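Local coordinates for protein endoglucanase (Cryptopygus antarcticus, PDB 5H4U) that hydrolyses internal beta-1,4-glucosidic linkages in lichenan, barley beta-glucan and carboxymethylcellulose, cutting the last mainly to cellobiose, cellotriose and cellotetraose, at residues 23-28 against 197-202; 88-93 against 121-126; 168-173 against 189-194. All blocks are in the same frame, centred on the assembly; numbering follows the deposited sequence.

Contact 1: residues 23-28 against 197-202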
ATOM      1  N   VAL A  23      -7.394   7.707  10.228  1.00 10.10           N
ATOM      2  CA  VAL A  23      -8.081   6.442  10.043  1.00  9.80           C
ATOM      3  C   VAL A  23      -7.396   5.675   8.915  1.00 10.02           C
ATOM      4  O   VAL A  23      -6.683   6.244   8.084  1.00 10.68           O
ATOM      5  CB  VAL A  23      -9.574   6.676   9.728  1.00 10.58           C
ATOM      6  CG1 VAL A  23     -10.245   7.434  10.867  1.00 10.11           C
ATOM      7  CG2 VAL A  23      -9.715   7.467   8.441  1.00 10.93           C
ATOM      8  N   THR A  24      -7.591   4.360   8.904  1.00  9.59           N
ATOM      9  CA  THR A  24      -6.968   3.507   7.898  1.00  9.07           C
ATOM     10  C   THR A  24      -8.039   2.696   7.177  1.00  8.65           C
ATOM     11  O   THR A  24      -9.198   2.653   7.590  1.00  9.10           O
ATOM     12  CB  THR A  24      -5.880   2.601   8.514  1.00  9.15           C
ATOM     13  OG1 THR A  24      -6.452   1.701   9.473  1.00  9.30           O
ATOM     14  CG2 THR A  24      -4.771   3.450   9.174  1.00  8.79           C
ATOM     15  N   THR A  25      -7.658   2.095   6.053  1.00  8.24           N
ATOM     16  CA  THR A  25      -8.473   1.103   5.363  1.00  8.16           C
ATOM     17  C   THR A  25      -7.524   0.030   4.858  1.00  7.95           C
ATOM     18  O   THR A  25      -6.315   0.118   5.064  1.00  8.10           O
ATOM     19  CB  THR A  25      -9.287   1.732   4.213  1.00  8.81           C
ATOM     20  OG1 THR A  25      -8.417   2.469   3.350  1.00  9.04           O
ATOM     21  CG2 THR A  25     -10.388   2.661   4.731  1.00  8.05           C
ATOM     22  N   ARG A  26      -8.050  -0.990   4.188  1.00  7.79           N
ATOM     23  CA  ARG A  26      -7.191  -1.985   3.556  1.00  7.98           C
ATOM     24  C   ARG A  26      -7.568  -2.157   2.092  1.00  7.99           C
ATOM     25  O   ARG A  26      -8.748  -2.139   1.738  1.00  8.25           O
ATOM     26  CB  ARG A  26      -7.258  -3.325   4.295  1.00  7.94           C
ATOM     27  CG  ARG A  26      -8.613  -3.885   4.448  1.00  7.79           C
ATOM     28  CD  ARG A  26      -8.626  -5.075   5.352  1.00  8.29           C
ATOM     29  NE  ARG A  26      -9.934  -5.707   5.321  1.00  8.78           N
ATOM     30  CZ  ARG A  26     -10.946  -5.365   6.110  1.00  9.08           C
ATOM     31  NH1 ARG A  26     -10.808  -4.383   6.995  1.00  8.86           N
ATOM     32  NH2 ARG A  26     -12.112  -5.985   5.984  1.00  9.08           N
ATOM     33  N   TYR A  27      -6.573  -2.376   1.241  1.00  8.01           N
ATOM     34  CA  TYR A  27      -6.918  -2.483  -0.166  1.00  8.11           C
ATOM     35  C   TYR A  27      -5.757  -3.050  -0.951  1.00  7.98           C
ATOM     36  O   TYR A  27      -4.607  -2.941  -0.542  1.00  8.00           O
ATOM     37  CB  TYR A  27      -7.322  -1.117  -0.745  1.00  8.34           C
ATOM     38  CG  TYR A  27      -6.207  -0.305  -1.369  1.00  8.33           C
ATOM     39  CD1 TYR A  27      -5.330   0.430  -0.581  1.00  8.17           C
ATOM     40  CD2 TYR A  27      -6.064  -0.228  -2.758  1.00  8.48           C
ATOM     41  CE1 TYR A  27      -4.318   1.200  -1.152  1.00  8.28           C
ATOM     42  CE2 TYR A  27      -5.054   0.524  -3.339  1.00  8.40           C
ATOM     43  CZ  TYR A  27      -4.185   1.237  -2.532  1.00  8.79           C
ATOM     44  OH  TYR A  27      -3.186   1.982  -3.114  1.00  9.19           O
ATOM     45  N   TRP A  28      -6.085  -3.680  -2.073  1.00  8.03           N
ATOM     46  CA  TRP A  28      -5.071  -4.169  -2.997  1.00  8.51           C
ATOM     47  C   TRP A  28      -5.761  -4.321  -4.354  1.00  9.19           C
ATOM     48  O   TRP A  28      -6.356  -5.357  -4.649  1.00  9.31           O
ATOM     49  CB  TRP A  28      -4.450  -5.472  -2.555  1.00  8.58           C
ATOM     50  CG  TRP A  28      -3.266  -5.843  -3.359  1.00  8.32           C
ATOM     51  CD1 TRP A  28      -3.253  -6.432  -4.596  1.00  8.71           C
ATOM     52  CD2 TRP A  28      -1.906  -5.671  -2.980  1.00  8.31           C
ATOM     53  NE1 TRP A  28      -1.957  -6.632  -5.013  1.00  8.71           N
ATOM     54  CE2 TRP A  28      -1.109  -6.173  -4.038  1.00  8.64           C
ATOM     55  CE3 TRP A  28      -1.280  -5.139  -1.850  1.00  7.93           C
ATOM     56  CZ2 TRP A  28       0.280  -6.150  -3.996  1.00  8.26           C
ATOM     57  CZ3 TRP A  28       0.098  -5.116  -1.810  1.00  8.36           C
ATOM     58  CH2 TRP A  28       0.865  -5.626  -2.874  1.00  8.41           C
ATOM     59  N   ALA A 197      -7.670  -6.740  11.948  1.00  8.62           N
ATOM     60  CA  ALA A 197      -8.239  -5.509  12.470  1.00  8.61           C
ATOM     61  C   ALA A 197      -9.053  -4.824  11.396  1.00  9.28           C
ATOM     62  O   ALA A 197      -8.669  -4.810  10.224  1.00  9.77           O
ATOM     63  CB  ALA A 197      -7.132  -4.570  12.941  1.00  9.04           C
ATOM     64  N   ASP A 198     -10.193  -4.279  11.793  1.00  9.73           N
ATOM     65  CA  ASP A 198     -11.121  -3.632  10.867  1.00  9.39           C
ATOM     66  C   ASP A 198     -10.981  -2.120  11.000  1.00  9.21           C
ATOM     67  O   ASP A 198     -11.457  -1.533  11.977  1.00  9.57           O
ATOM     68  CB  ASP A 198     -12.542  -4.097  11.166  1.00  9.25           C
ATOM     69  CG  ASP A 198     -13.499  -3.798  10.061  1.00 10.32           C
ATOM     70  OD1 ASP A 198     -13.053  -3.474   8.930  1.00 10.55           O
ATOM     71  OD2 ASP A 198     -14.714  -3.912  10.318  1.00 11.00           O
ATOM     72  N   ASN A 199     -10.347  -1.484  10.018  1.00  9.64           N
ATOM     73  CA  ASN A 199     -10.153  -0.037  10.005  1.00  9.89           C
ATOM     74  C   ASN A 199      -9.587   0.457  11.328  1.00  9.97           C
ATOM     75  O   ASN A 199     -10.251   1.219  12.040  1.00 10.45           O
ATOM     76  CB  ASN A 199     -11.445   0.711   9.704  1.00  9.15           C
ATOM     77  CG  ASN A 199     -12.036   0.383   8.385  1.00  9.35           C
ATOM     78  OD1 ASN A 199     -11.379  -0.162   7.511  1.00  9.31           O
ATOM     79  ND2 ASN A 199     -13.296   0.774   8.200  1.00 10.63           N
ATOM     80  N   PRO A 200      -8.392   0.029  11.711  1.00  9.70           N
ATOM     81  CA  PRO A 200      -7.840   0.526  12.973  1.00  9.46           C
ATOM     82  C   PRO A 200      -7.518   1.987  12.794  1.00  9.48           C
ATOM     83  O   PRO A 200      -7.029   2.416  11.755  1.00  9.31           O
ATOM     84  CB  PRO A 200      -6.591  -0.332  13.179  1.00  9.31           C
ATOM     85  CG  PRO A 200      -6.198  -0.747  11.808  1.00  9.36           C
ATOM     86  CD  PRO A 200      -7.495  -0.956  11.089  1.00  9.99           C
ATOM     87  N   SER A 201      -7.878   2.773  13.805  1.00  9.96           N
ATOM     88  CA  SER A 201      -7.464   4.157  13.901  1.00 10.03           C
ATOM     89  C   SER A 201      -6.043   4.249  14.457  1.00 10.42           C
ATOM     90  O   SER A 201      -5.531   3.305  15.070  1.00 10.25           O
ATOM     91  CB  SER A 201      -8.433   4.903  14.795  1.00  9.86           C
ATOM     92  OG  SER A 201      -9.720   4.788  14.244  1.00 10.81           O
ATOM     93  N   MET A 202      -5.412   5.409  14.280  1.00 10.22           N
ATOM     94  CA  MET A 202      -4.039   5.499  14.751  1.00 10.35           C
ATOM     95  C   MET A 202      -3.689   6.959  14.992  1.00 10.83           C
ATOM     96  O   MET A 202      -4.435   7.867  14.620  1.00 11.01           O
ATOM     97  CB  MET A 202      -3.076   4.830  13.758  1.00 10.20           C
ATOM     98  CG  MET A 202      -3.113   5.312  12.298  1.00 10.79           C
ATOM     99  SD  MET A 202      -2.581   7.001  12.187  1.00 19.20           S
ATOM    100  CE  MET A 202      -2.765   7.351  10.506  1.00 11.33           C
TER
HETATM  101  O   HOH W   1      -8.386  -2.603   7.719  1.00  9.30           O

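Contact 2: residues 88-93 against 121-126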
ATOM      1  N   GLY A  88       5.154  -1.513   5.535  1.00  8.74           N
ATOM      2  CA  GLY A  88       4.371  -1.685   4.334  1.00  8.52           C
ATOM      3  C   GLY A  88       4.307  -0.421   3.516  1.00  8.37           C
ATOM      4  O   GLY A  88       5.059   0.533   3.724  1.00  8.30           O
ATOM      5  N   PHE A  89       3.391  -0.450   2.571  1.00  8.47           N
ATOM      6  CA  PHE A  89       3.154   0.660   1.676  1.00  8.58           C
ATOM      7  C   PHE A  89       1.680   1.040   1.760  1.00  8.22           C
ATOM      8  O   PHE A  89       0.831   0.238   2.160  1.00  7.98           O
ATOM      9  CB  PHE A  89       3.626   0.273   0.266  1.00  8.38           C
ATOM     10  CG  PHE A  89       5.071  -0.162   0.239  1.00  8.46           C
ATOM     11  CD1 PHE A  89       6.082   0.754  -0.020  1.00  8.54           C
ATOM     12  CD2 PHE A  89       5.428  -1.469   0.549  1.00  8.64           C
ATOM     13  CE1 PHE A  89       7.411   0.373  -0.005  1.00  9.25           C
ATOM     14  CE2 PHE A  89       6.761  -1.860   0.568  1.00  8.68           C
ATOM     15  CZ  PHE A  89       7.753  -0.944   0.289  1.00  9.43           C
ATOM     16  N   ALA A  90       1.386   2.289   1.432  1.00  8.23           N
ATOM     17  CA  ALA A  90       0.031   2.768   1.633  1.00  7.99           C
ATOM     18  C   ALA A  90      -0.298   3.890   0.659  1.00  8.43           C
ATOM     19  O   ALA A  90       0.581   4.562   0.109  1.00  8.44           O
ATOM     20  CB  ALA A  90      -0.181   3.247   3.065  1.00  8.26           C
ATOM     21  N   ALA A  91      -1.590   4.053   0.439  1.00  8.16           N
ATOM     22  CA  ALA A  91      -2.140   5.267  -0.117  1.00  8.98           C
ATOM     23  C   ALA A  91      -2.449   6.217   1.027  1.00  9.39           C
ATOM     24  O   ALA A  91      -2.734   5.794   2.147  1.00  9.27           O
ATOM     25  CB  ALA A  91      -3.405   4.985  -0.916  1.00  9.02           C
ATOM     26  N   ALA A  92      -2.320   7.505   0.772  1.00  9.49           N
ATOM     27  CA  ALA A  92      -2.630   8.447   1.828  1.00 10.31           C
ATOM     28  C   ALA A  92      -3.326   9.658   1.246  1.00 10.88           C
ATOM     29  O   ALA A  92      -3.179   9.999   0.070  1.00 10.71           O
ATOM     30  CB  ALA A  92      -1.390   8.875   2.616  1.00  9.90           C
ATOM     31  N   SER A  93      -4.089  10.293   2.114  1.00 11.55           N
ATOM     32  CA  SER A  93      -4.865  11.495   1.849  1.00 11.53           C
ATOM     33  C   SER A  93      -4.664  12.266   3.143  1.00 12.10           C
ATOM     34  O   SER A  93      -5.371  12.032   4.125  1.00 12.59           O
ATOM     35  CB  SER A  93      -6.320  11.159   1.580  1.00 11.87           C
ATOM     36  OG  SER A  93      -7.023  12.279   1.108  1.00 13.65           O
ATOM     37  N   MET A 121       3.244   0.444  13.061  1.00  8.63           N
ATOM     38  CA  MET A 121       3.514   0.096  11.679  1.00  8.37           C
ATOM     39  C   MET A 121       4.116   1.292  10.961  1.00  8.95           C
ATOM     40  O   MET A 121       3.660   2.428  11.128  1.00  9.14           O
ATOM     41  CB  MET A 121       2.261  -0.353  10.957  1.00  8.29           C
ATOM     42  CG  MET A 121       2.544  -0.808   9.555  1.00  8.15           C
ATOM     43  SD  MET A 121       1.043  -1.189   8.644  1.00  9.70           S
ATOM     44  CE  MET A 121       1.754  -1.960   7.179  1.00  8.03           C
ATOM     45  N   ILE A 122       5.107   1.029  10.124  1.00  8.59           N
ATOM     46  CA  ILE A 122       5.781   2.064   9.361  1.00  8.40           C
ATOM     47  C   ILE A 122       5.477   1.805   7.896  1.00  8.51           C
ATOM     48  O   ILE A 122       5.715   0.698   7.383  1.00  8.41           O
ATOM     49  CB  ILE A 122       7.287   2.071   9.642  1.00  8.79           C
ATOM     50  CG1 ILE A 122       7.518   2.154  11.147  1.00  8.60           C
ATOM     51  CG2 ILE A 122       7.947   3.244   8.967  1.00  8.51           C
ATOM     52  CD1 ILE A 122       8.957   2.128  11.550  1.00  8.38           C
ATOM     53  N   VAL A 123       4.884   2.799   7.239  1.00  8.46           N
ATOM     54  CA  VAL A 123       4.503   2.661   5.840  1.00  8.64           C
ATOM     55  C   VAL A 123       5.218   3.726   5.029  1.00  8.68           C
ATOM     56  O   VAL A 123       5.521   4.824   5.516  1.00  8.83           O
ATOM     57  CB  VAL A 123       2.968   2.731   5.624  1.00  8.26           C
ATOM     58  CG1 VAL A 123       2.290   1.610   6.375  1.00  8.42           C
ATOM     59  CG2 VAL A 123       2.418   4.060   6.067  1.00  7.95           C
ATOM     60  N   GLN A 124       5.503   3.381   3.780  1.00  8.77           N
ATOM     61  CA  GLN A 124       5.855   4.355   2.770  1.00  8.39           C
ATOM     62  C   GLN A 124       4.649   4.595   1.873  1.00  8.67           C
ATOM     63  O   GLN A 124       4.003   3.644   1.410  1.00  8.72           O
ATOM     64  CB  GLN A 124       7.044   3.909   1.933  1.00  8.54           C
ATOM     65  CG  GLN A 124       7.501   5.028   0.997  1.00  9.45           C
ATOM     66  CD  GLN A 124       8.622   4.622   0.090  1.00  9.51           C
ATOM     67  OE1 GLN A 124       8.831   3.440  -0.161  1.00  9.46           O
ATOM     68  NE2 GLN A 124       9.340   5.606  -0.439  1.00 10.28           N
ATOM     69  N   VAL A 125       4.354   5.869   1.640  1.00  8.36           N
ATOM     70  CA  VAL A 125       3.217   6.259   0.827  1.00  8.17           C
ATOM     71  C   VAL A 125       3.644   6.159  -0.634  1.00  8.85           C
ATOM     72  O   VAL A 125       4.655   6.746  -1.042  1.00  8.58           O
ATOM     73  CB  VAL A 125       2.759   7.675   1.193  1.00  9.01           C
ATOM     74  CG1 VAL A 125       1.695   8.181   0.219  1.00  9.19           C
ATOM     75  CG2 VAL A 125       2.291   7.726   2.637  1.00  8.40           C
ATOM     76  N   THR A 126       2.908   5.364  -1.416  1.00  9.07           N
ATOM     77  CA  THR A 126       3.180   5.230  -2.840  1.00  9.11           C
ATOM     78  C   THR A 126       2.002   5.669  -3.715  1.00  9.48           C
ATOM     79  O   THR A 126       2.109   5.644  -4.951  1.00  9.07           O
ATOM     80  CB  THR A 126       3.581   3.788  -3.173  1.00  8.71           C
ATOM     81  OG1 THR A 126       2.474   2.906  -2.966  1.00  8.65           O
ATOM     82  CG2 THR A 126       4.702   3.374  -2.249  1.00  9.01           C
TER

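Contact 3: residues 168-173 against 189-194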
ATOM      1  N   GLY A 168     -13.062  -4.558   1.504  1.00  9.53           N
ATOM      2  CA  GLY A 168     -12.710  -5.386   2.634  1.00  9.34           C
ATOM      3  C   GLY A 168     -12.100  -6.714   2.237  1.00  9.62           C
ATOM      4  O   GLY A 168     -11.396  -7.332   3.044  1.00  9.36           O
ATOM      5  N   GLY A 169     -12.407  -7.189   1.030  1.00 10.21           N
ATOM      6  CA  GLY A 169     -11.757  -8.378   0.507  1.00 10.05           C
ATOM      7  C   GLY A 169     -12.252  -9.634   1.192  1.00 10.74           C
ATOM      8  O   GLY A 169     -13.438  -9.766   1.522  1.00 11.03           O
ATOM      9  N   ILE A 170     -11.307 -10.537   1.487  1.00 10.50           N
ATOM     10  CA  ILE A 170     -11.658 -11.858   1.966  1.00 10.91           C
ATOM     11  C   ILE A 170     -11.924 -11.790   3.464  1.00 10.60           C
ATOM     12  O   ILE A 170     -11.532 -10.849   4.143  1.00 10.73           O
ATOM     13  CB  ILE A 170     -10.534 -12.862   1.646  1.00 11.24           C
ATOM     14  CG1 ILE A 170      -9.298 -12.543   2.474  1.00 10.39           C
ATOM     15  CG2 ILE A 170     -10.141 -12.780   0.190  1.00 10.43           C
ATOM     16  CD1 ILE A 170      -8.166 -13.498   2.271  1.00 11.20           C
ATOM     17  N   SER A 171     -12.543 -12.837   3.992  1.00 11.51           N
ATOM     18  CA  SER A 171     -12.950 -12.853   5.395  1.00 11.86           C
ATOM     19  C   SER A 171     -12.116 -13.779   6.258  1.00 12.36           C
ATOM     20  O   SER A 171     -12.092 -13.607   7.480  1.00 12.53           O
ATOM     21  CB  SER A 171     -14.402 -13.309   5.545  1.00 12.32           C
ATOM     22  OG  SER A 171     -15.294 -12.456   4.882  1.00 14.69           O
ATOM     23  N   SER A 172     -11.403 -14.716   5.660  1.00 12.29           N
ATOM     24  CA  SER A 172     -10.782 -15.773   6.418  1.00 12.67           C
ATOM     25  C   SER A 172      -9.398 -15.993   5.866  1.00 12.58           C
ATOM     26  O   SER A 172      -9.183 -15.904   4.655  1.00 12.91           O
ATOM     27  CB  SER A 172     -11.586 -17.058   6.300  1.00 13.18           C
ATOM     28  OG  SER A 172     -12.919 -16.800   6.690  1.00 14.44           O
ATOM     29  N   GLN A 173      -8.481 -16.318   6.760  1.00 12.30           N
ATOM     30  CA  GLN A 173      -7.165 -16.722   6.332  1.00 12.07           C
ATOM     31  C   GLN A 173      -7.231 -17.968   5.466  1.00 13.20           C
ATOM     32  O   GLN A 173      -6.355 -18.152   4.610  1.00 13.69           O
ATOM     33  CB  GLN A 173      -6.327 -16.963   7.588  1.00 12.52           C
ATOM     34  CG  GLN A 173      -4.874 -17.309   7.355  1.00 13.16           C
ATOM     35  CD  GLN A 173      -4.679 -18.784   7.086  1.00 13.12           C
ATOM     36  OE1 GLN A 173      -5.518 -19.613   7.440  1.00 13.73           O
ATOM     37  NE2 GLN A 173      -3.586 -19.119   6.428  1.00 13.45           N
ATOM     38  N   TRP A 189      -0.215 -11.916   6.490  1.00  9.54           N
ATOM     39  CA  TRP A 189       0.119 -10.849   7.426  1.00  8.85           C
ATOM     40  C   TRP A 189      -1.131 -10.171   7.978  1.00  8.81           C
ATOM     41  O   TRP A 189      -1.180  -9.800   9.155  1.00  8.78           O
ATOM     42  CB  TRP A 189       1.016  -9.862   6.702  1.00  8.78           C
ATOM     43  CG  TRP A 189       1.523  -8.701   7.458  1.00  8.56           C
ATOM     44  CD1 TRP A 189       2.730  -8.585   8.075  1.00  8.08           C
ATOM     45  CD2 TRP A 189       0.866  -7.432   7.598  1.00  8.40           C
ATOM     46  NE1 TRP A 189       2.849  -7.329   8.617  1.00  8.51           N
ATOM     47  CE2 TRP A 189       1.720  -6.604   8.335  1.00  8.08           C
ATOM     48  CE3 TRP A 189      -0.371  -6.930   7.184  1.00  8.27           C
ATOM     49  CZ2 TRP A 189       1.379  -5.301   8.670  1.00  8.14           C
ATOM     50  CZ3 TRP A 189      -0.706  -5.647   7.516  1.00  8.13           C
ATOM     51  CH2 TRP A 189       0.160  -4.843   8.256  1.00  7.87           C
ATOM     52  N   ARG A 190      -2.172 -10.048   7.157  1.00  8.86           N
ATOM     53  CA  ARG A 190      -3.381  -9.375   7.605  1.00  9.09           C
ATOM     54  C   ARG A 190      -4.067 -10.122   8.755  1.00  9.54           C
ATOM     55  O   ARG A 190      -4.707  -9.496   9.615  1.00  8.81           O
ATOM     56  CB  ARG A 190      -4.325  -9.206   6.420  1.00  9.16           C
ATOM     57  CG  ARG A 190      -5.672  -8.654   6.770  1.00  9.11           C
ATOM     58  CD  ARG A 190      -6.654  -8.968   5.688  1.00  9.24           C
ATOM     59  NE  ARG A 190      -8.018  -8.790   6.155  1.00  9.52           N
ATOM     60  CZ  ARG A 190      -9.095  -9.061   5.433  1.00  9.38           C
ATOM     61  NH1 ARG A 190      -8.985  -9.509   4.191  1.00  9.46           N
ATOM     62  NH2 ARG A 190     -10.282  -8.888   5.967  1.00  9.64           N
ATOM     63  N   PHE A 191      -3.943 -11.450   8.793  1.00  9.60           N
ATOM     64  CA  PHE A 191      -4.577 -12.238   9.830  1.00  9.61           C
ATOM     65  C   PHE A 191      -3.646 -12.617  10.965  1.00 10.06           C
ATOM     66  O   PHE A 191      -4.128 -13.106  11.994  1.00 10.43           O
ATOM     67  CB  PHE A 191      -5.179 -13.509   9.233  1.00 10.54           C
ATOM     68  CG  PHE A 191      -6.243 -13.243   8.244  1.00 10.46           C
ATOM     69  CD1 PHE A 191      -7.502 -12.892   8.687  1.00 10.55           C
ATOM     70  CD2 PHE A 191      -6.000 -13.311   6.889  1.00 10.26           C
ATOM     71  CE1 PHE A 191      -8.506 -12.626   7.809  1.00 10.59           C
ATOM     72  CE2 PHE A 191      -7.013 -13.041   5.998  1.00 10.58           C
ATOM     73  CZ  PHE A 191      -8.268 -12.698   6.462  1.00 10.49           C
ATOM     74  N   GLY A 192      -2.342 -12.382  10.824  1.00  9.59           N
ATOM     75  CA  GLY A 192      -1.438 -12.721  11.903  1.00  8.96           C
ATOM     76  C   GLY A 192      -1.017 -11.512  12.710  1.00  8.83           C
ATOM     77  O   GLY A 192      -1.610 -11.221  13.753  1.00  9.25           O
ATOM     78  N   TRP A 193      -0.067 -10.737  12.185  1.00  8.08           N
ATOM     79  CA  TRP A 193       0.405  -9.561  12.906  1.00  7.96           C
ATOM     80  C   TRP A 193      -0.672  -8.491  12.967  1.00  8.26           C
ATOM     81  O   TRP A 193      -0.827  -7.809  13.989  1.00  8.25           O
ATOM     82  CB  TRP A 193       1.650  -9.015  12.213  1.00  7.69           C
ATOM     83  CG  TRP A 193       2.321  -7.820  12.862  1.00  8.13           C
ATOM     84  CD1 TRP A 193       3.467  -7.839  13.604  1.00  8.32           C
ATOM     85  CD2 TRP A 193       1.923  -6.439  12.793  1.00  7.98           C
ATOM     86  NE1 TRP A 193       3.803  -6.574  14.003  1.00  8.15           N
ATOM     87  CE2 TRP A 193       2.868  -5.694  13.531  1.00  8.05           C
ATOM     88  CE3 TRP A 193       0.854  -5.765  12.194  1.00  7.60           C
ATOM     89  CZ2 TRP A 193       2.781  -4.314  13.688  1.00  8.06           C
ATOM     90  CZ3 TRP A 193       0.758  -4.404  12.361  1.00  7.81           C
ATOM     91  CH2 TRP A 193       1.724  -3.686  13.097  1.00  8.21           C
ATOM     92  N   PHE A 194      -1.423  -8.335  11.874  1.00  8.48           N
ATOM     93  CA  PHE A 194      -2.461  -7.327  11.726  1.00  8.13           C
ATOM     94  C   PHE A 194      -3.776  -7.744  12.370  1.00  8.48           C
ATOM     95  O   PHE A 194      -4.639  -6.898  12.584  1.00  8.30           O
ATOM     96  CB  PHE A 194      -2.642  -7.058  10.232  1.00  8.31           C
ATOM     97  CG  PHE A 194      -3.459  -5.844   9.896  1.00  8.25           C
ATOM     98  CD1 PHE A 194      -2.896  -4.570   9.930  1.00  7.92           C
ATOM     99  CD2 PHE A 194      -4.780  -5.975   9.515  1.00  8.24           C
ATOM    100  CE1 PHE A 194      -3.638  -3.456   9.589  1.00  7.60           C
ATOM    101  CE2 PHE A 194      -5.523  -4.858   9.191  1.00  8.92           C
ATOM    102  CZ  PHE A 194      -4.940  -3.591   9.221  1.00  8.24           C
TER

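Contact 1: residues 23-28 against 197-202
Thr24 meets Pro200 and Met202 where two neighbouring strands, 19-27 and 201-207, begin to pair in the double-psi beta barrel of this family 45 glycosidase. Its CB lies 3.4 Å from Pro200 O, so the branch point already rests on the opposing backbone. From there the side chain divides. One arm, OG1, stands between the backbone N and the carbonyl carbon (chi1 63°) and points at Pro200 O, a probable hydrogen bond modelled too short to be trusted in detail. The same oxygen sits 3.3 Å from Pro200 CD, the two side chains crossing at about a right angle. The other arm, CG2, is apolar and packs 4.0 Å from Met202 CG. A threonine suits this buried place because it can offer a hydroxyl to the carbonyl while its methyl packs on the methionine. Leu139 and Met109 of adjoining strands also touch it. On the next residue, the nearest side-chain atoms of Thr25 lie about 3 Å from those of Asp138, the proposed proton donor. Further along, the long Arg26 chain is extended from CG to NE and reaches the loop before strand 201-207. A water bridges its NH1 to Asn199 N, while NH1 forms a nearly straight salt bridge, 174° at the hydrogen, with Asp198 OD1, meeting that oxygen on its anti side at 3.1 Å.

Contact 2: residues 88-93 against 121-126
Gly88 meets Ile122 and Gln124 where strand 85-94 runs parallel to strand 120-128 in the double-psi beta barrel characteristic of family 45 cellulases; together with Ala90 and Phe89 it accounts for most of the surface that segment 88-93 buries here. The two short segments cross at -53°, a strong twist for neighbouring strands. Gly88 uses both its backbone polar atoms across the contact: its N donates to Ile122 O, and its O receives Gln124 N at 2.9 Å. Having no side chain, it lets the methyl CE of Met121 settle 3.9 Å from its CA; the methionine gets there because its chain is fully extended, with CG trans to the backbone N (chi1 -176°). Ala90 repeats the pattern two residues on, donating to Gln124 O and accepting from Thr126 N at 2.9 Å. Its single methyl shares a face with Val123 and Val125 and meets Val123 CG2 at 4.1 Å. Such a small residue fits the close packing on this side, where Ala92 CB likewise touches Val125 CG2 at 3.9 Å. Phe89 points to the other face, with Gln124. The edge of its ring, at CE1, faces Gln124 OE1 in the ring plane at 3.4 Å, and CD1 rests 3.7 Å from the methyl CG2 of Thr126. The Gln124 amide is buried, but Ser217 OG bonds to OE1 and Cys219 O accepts from NE2. Helix 211-217 packs on the Phe89 ring through Leu213, Lys216 and Ser217, while strand 135-140 pairs with strand 85-94 and strand 106-111 with strand 120-128.

Contact 3: residues 168-173 against 189-194
Phe191 lays the flat of its ring against the backbone of Ser172 and Gln173, while the preceding residue, Arg190, reaches past it to the carbonyl of Ile170. The two side chains leave the helix differently. In Phe191, CG lies anti to the carbonyl carbon (chi1 -62°), which brings one ring face beneath Gln173 N, 3.6 Å above the plane and over its centre. Gln173 CB adds a CH-pi contact on the ring, 4.1 Å from the centroid, and Ile170 CD1 approaches the edge at CE2, 3.9 Å away. An aromatic residue suits this spot because its broad surface can lie on a peptide backbone as well as on aliphatic carbons. These contacts fasten the loop before helix 184-191 to the end of that helix, outside the double-psi barrel of the family 45 fold; the disulfide between Cys176 and Cys187 joins the same loop and helix. Arg190 runs out extended from CG to NE. Phe191 CZ lies over the centre of one face of its guanidinium, about 3.8 Å from the plane, and Arg190 CD sits on the ring face away from Gln173. NH1 donates to Ile170 O at 2.9 Å, tilted out of the carbonyl plane, and NH2 adds a weak bond to the same oxygen; Asn196 OD1 is a further partner of NH2. Arginine suits the place because its length and its paired terminal nitrogens let it reach this carbonyl. The rotamer of Ile170, with CG1 between its own N and carbonyl carbon, lets CG1 run beside the arginine in the reverse direction, 3.5 Å from Arg190 NH1. Gln173 is bent at chi2 (-84°), its end leading away from Phe191, where NE2 bonds to Asn188 OD1.

Overall arrangement
From the N terminus, strand 19-27 enters the barrel first and pairs with strand 201-207 near the other end of the chain, so contact 1 closes a loop of 168 residues. Both other contacts are nested inside it. Contact 2 lies near the middle of that loop, pairing strand 85-94 with strand 120-128; contact 3 follows in series, joining the loop at 168-173 to the end of helix 184-191. No two contacts cross along the chain. In space all three touch: Tyr27 packs on Ala91, Met121 on Trp189 and Trp193, and Arg26 probably bonds Gly168 O. Contacts 1 and 2 lie in one sheet; contact 3 joins a loop to helix 184-191 beside it.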